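Local coordinates for conserved hypothetical secreted protein (PDB 4RNY) that helps determine cell shape in Helicobacter pylori and is probably a zinc-dependent metalloendopeptidase of the M23 family, at residues Asp111-Asn116 with Phe151-Ile156. Residues are numbered along the deposited sequence; the frame is centred on the assembly and turned at random.
Sequences DPLLAN and FGQPTI. With SO4 (sulfate ion), chain F.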
ATOM      1  N   ASP A 111      -7.237  -2.583 -15.878  1.00 34.05           N
ATOM      2  CA  ASP A 111      -6.519  -2.437 -14.606  1.00 31.40           C
ATOM      3  C   ASP A 111      -6.487  -0.977 -14.248  1.00 31.63           C
ATOM      4  O   ASP A 111      -5.509  -0.287 -14.474  1.00 33.46           O
ATOM      5  CB  ASP A 111      -5.132  -3.085 -14.687  1.00 32.32           C
ATOM      6  CG  ASP A 111      -4.431  -3.216 -13.311  1.00 32.86           C
ATOM      7  OD1 ASP A 111      -4.824  -2.505 -12.396  1.00 29.61           O
ATOM      8  OD2 ASP A 111      -3.478  -4.017 -13.157  1.00 33.63           O
ATOM      9  N   PRO A 112      -7.575  -0.505 -13.648  1.00 30.86           N
ATOM     10  CA  PRO A 112      -7.663   0.893 -13.297  1.00 32.16           C
ATOM     11  C   PRO A 112      -6.687   1.308 -12.198  1.00 32.35           C
ATOM     12  O   PRO A 112      -6.300   2.489 -12.137  1.00 29.71           O
ATOM     13  CB  PRO A 112      -9.110   1.044 -12.810  1.00 33.40           C
ATOM     14  CG  PRO A 112      -9.520  -0.327 -12.372  1.00 33.51           C
ATOM     15  CD  PRO A 112      -8.801  -1.255 -13.304  1.00 32.03           C
ATOM     16  N   LEU A 113      -6.323   0.360 -11.320  1.00 29.98           N
ATOM     17  CA  LEU A 113      -5.350   0.649 -10.267  1.00 27.77           C
ATOM     18  C   LEU A 113      -4.020   0.971 -10.966  1.00 23.31           C
ATOM     19  O   LEU A 113      -3.350   1.872 -10.584  1.00 24.69           O
ATOM     20  CB  LEU A 113      -5.153  -0.528  -9.293  1.00 28.14           C
ATOM     21  CG  LEU A 113      -6.399  -1.122  -8.587  1.00 32.41           C
ATOM     22  CD1 LEU A 113      -6.007  -2.266  -7.640  1.00 32.71           C
ATOM     23  CD2 LEU A 113      -7.225  -0.093  -7.848  1.00 32.44           C
ATOM     24  N   LEU A 114      -3.662   0.220 -11.987  1.00 23.01           N
ATOM     25  CA  LEU A 114      -2.417   0.524 -12.730  1.00 23.78           C
ATOM     26  C   LEU A 114      -2.460   1.944 -13.331  1.00 23.77           C
ATOM     27  O   LEU A 114      -1.497   2.720 -13.207  1.00 22.51           O
ATOM     28  CB  LEU A 114      -2.148  -0.519 -13.803  1.00 23.20           C
ATOM     29  CG  LEU A 114      -0.822  -0.299 -14.566  1.00 28.16           C
ATOM     30  CD1 LEU A 114       0.401  -0.708 -13.753  1.00 26.54           C
ATOM     31  CD2 LEU A 114      -0.859  -1.071 -15.866  1.00 30.42           C
ATOM     32  N   ALA A 115      -3.587   2.275 -13.980  1.00 26.40           N
ATOM     33  CA  ALA A 115      -3.769   3.607 -14.564  1.00 27.50           C
ATOM     34  C   ALA A 115      -3.590   4.722 -13.542  1.00 30.62           C
ATOM     35  O   ALA A 115      -2.887   5.728 -13.809  1.00 33.10           O
ATOM     36  CB  ALA A 115      -5.155   3.693 -15.212  1.00 27.99           C
ATOM     37  N   ASN A 116      -4.236   4.566 -12.384  1.00 29.09           N
ATOM     38  CA  ASN A 116      -4.173   5.559 -11.336  1.00 30.30           C
ATOM     39  C   ASN A 116      -2.792   5.663 -10.711  1.00 30.65           C
ATOM     40  O   ASN A 116      -2.339   6.747 -10.377  1.00 28.80           O
ATOM     41  CB  ASN A 116      -5.257   5.312 -10.293  1.00 34.35           C
ATOM     42  CG  ASN A 116      -6.661   5.528 -10.888  1.00 42.98           C
ATOM     43  OD1 ASN A 116      -6.849   6.369 -11.796  1.00 50.71           O
ATOM     44  ND2 ASN A 116      -7.631   4.751 -10.434  1.00 44.49           N
ATOM     45  N   PHE A 151      -5.654  -9.859  -7.581  1.00 31.40           N
ATOM     46  CA  PHE A 151      -6.046  -9.183  -6.339  1.00 32.05           C
ATOM     47  C   PHE A 151      -4.942  -8.220  -5.966  1.00 29.89           C
ATOM     48  O   PHE A 151      -3.802  -8.288  -6.492  1.00 31.63           O
ATOM     49  CB  PHE A 151      -6.288 -10.218  -5.203  1.00 35.51           C
ATOM     50  CG  PHE A 151      -5.027 -10.599  -4.457  1.00 30.77           C
ATOM     51  CD1 PHE A 151      -4.096 -11.398  -5.053  1.00 29.83           C
ATOM     52  CD2 PHE A 151      -4.784 -10.127  -3.164  1.00 33.11           C
ATOM     53  CE1 PHE A 151      -2.915 -11.736  -4.394  1.00 29.93           C
ATOM     54  CE2 PHE A 151      -3.603 -10.448  -2.502  1.00 30.42           C
ATOM     55  CZ  PHE A 151      -2.672 -11.259  -3.124  1.00 26.92           C
ATOM     56  N   GLY A 152      -5.243  -7.342  -5.037  1.00 28.96           N
ATOM     57  CA  GLY A 152      -4.246  -6.402  -4.559  1.00 28.38           C
ATOM     58  C   GLY A 152      -3.916  -5.359  -5.623  1.00 27.28           C
ATOM     59  O   GLY A 152      -4.709  -5.120  -6.542  1.00 26.89           O
ATOM     60  N   GLN A 153      -2.755  -4.733  -5.468  1.00 25.16           N
ATOM     61  CA  GLN A 153      -2.285  -3.658  -6.355  1.00 26.50           C
ATOM     62  C   GLN A 153      -1.182  -4.154  -7.293  1.00 25.89           C
ATOM     63  O   GLN A 153      -0.316  -4.937  -6.874  1.00 25.44           O
ATOM     64  CB  GLN A 153      -1.651  -2.537  -5.523  1.00 29.21           C
ATOM     65  CG  GLN A 153      -2.580  -1.905  -4.515  1.00 31.40           C
ATOM     66  CD  GLN A 153      -3.490  -0.877  -5.149  1.00 36.75           C
ATOM     67  OE1 GLN A 153      -3.108  -0.100  -6.073  1.00 40.46           O
ATOM     68  NE2 GLN A 153      -4.691  -0.821  -4.633  1.00 39.08           N
ATOM     69  N   PRO A 154      -1.152  -3.639  -8.527  1.00 24.38           N
ATOM     70  CA  PRO A 154       0.058  -3.853  -9.316  1.00 25.50           C
ATOM     71  C   PRO A 154       1.258  -3.153  -8.690  1.00 24.30           C
ATOM     72  O   PRO A 154       1.085  -2.248  -7.866  1.00 22.56           O
ATOM     73  CB  PRO A 154      -0.284  -3.233 -10.668  1.00 24.29           C
ATOM     74  CG  PRO A 154      -1.358  -2.241 -10.405  1.00 23.80           C
ATOM     75  CD  PRO A 154      -2.038  -2.616  -9.113  1.00 26.05           C
ATOM     76  N   THR A 155       2.456  -3.568  -9.078  1.00 21.41           N
ATOM     77  CA  THR A 155       3.648  -2.808  -8.787  1.00 22.46           C
ATOM     78  C   THR A 155       4.387  -2.451 -10.053  1.00 20.27           C
ATOM     79  O   THR A 155       4.757  -3.328 -10.828  1.00 20.82           O
ATOM     80  CB  THR A 155       4.612  -3.609  -7.878  1.00 21.86           C
ATOM     81  OG1 THR A 155       4.009  -3.721  -6.591  1.00 25.95           O
ATOM     82  CG2 THR A 155       5.901  -2.898  -7.707  1.00 22.70           C
ATOM     83  N   ILE A 156       4.631  -1.170 -10.253  1.00 20.16           N
ATOM     84  CA  ILE A 156       5.361  -0.696 -11.414  1.00 20.87           C
ATOM     85  C   ILE A 156       6.854  -0.885 -11.181  1.00 21.11           C
ATOM     86  O   ILE A 156       7.386  -0.410 -10.179  1.00 24.18           O
ATOM     87  CB  ILE A 156       5.071   0.785 -11.652  1.00 21.99           C
ATOM     88  CG1 ILE A 156       3.593   0.955 -12.051  1.00 23.42           C
ATOM     89  CG2 ILE A 156       6.016   1.367 -12.723  1.00 22.61           C
ATOM     90  CD1 ILE A 156       3.203   2.386 -12.268  1.00 23.49           C
TER
HETATM   91  S   SO4 F 504      -9.085  -7.371  -3.993  1.00 44.88           S
HETATM   92  O1  SO4 F 504      -9.653  -8.325  -4.835  1.00 48.33           O
HETATM   93  O2  SO4 F 504      -8.845  -7.794  -2.665  1.00 47.59           O
HETATM   94  O3  SO4 F 504      -7.869  -7.009  -4.492  1.00 46.44           O
HETATM   95  O4  SO4 F 504      -9.919  -6.258  -3.950  1.00 48.36           O
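Pro-154 presses its ring into the first turn of helix 112-121, which packs across the curled antiparallel sheet of the second Csd3 domain beside strand 153-163. The two segments share no hydrogen bond; direct contact is van der Waals, mostly between apolar groups. Pro-154 CG lies 3.7 Å from Leu-114 N and 3.9 Å from Leu-114 CB, while its CD meets Leu-113 CB. Further along the strand, Leu-114 CD1 approaches Ile-156 CG1 at 4.0 Å; with CG anti to the backbone N (chi1 -177°), the leucine runs past the ring's CB edge, bringing CD1 to Ile-156. Ile-139 and Tyr-141 of strand 136-146 also pack on Leu-114.

The polar groups are bonded within the helix start or to residues outside the two segments. Asp-111 is the N-cap: OD1 accepts from Leu-114 N at 3.0 Å, the donor coming from well above the carboxylate plane. Its OD2 passes Pro-154 CG at 3.9 Å and forms a salt bridge with Arg-143, whose NH1 also bonds to Gly-152 O, so Arg-143 of strand 136-146 links the helix cap to the corner at Gly-152. Leu-113 crosses the Gln-153 side chain at about a right angle, its CD1 3.6 Å from Gln-153 NE2, and Gln-153 OE1 and Pro-154 O both accept from Gln-117 NE2 one turn further along the helix.

At the corner, Gly-152 N donates to a sulfate, probably from the crystallisation liquor, with O3 2.7 Å away. The carbonyl of the same residue faces the helix, and Leu-113 CD1 lies 3.3 Å from Gly-152 O.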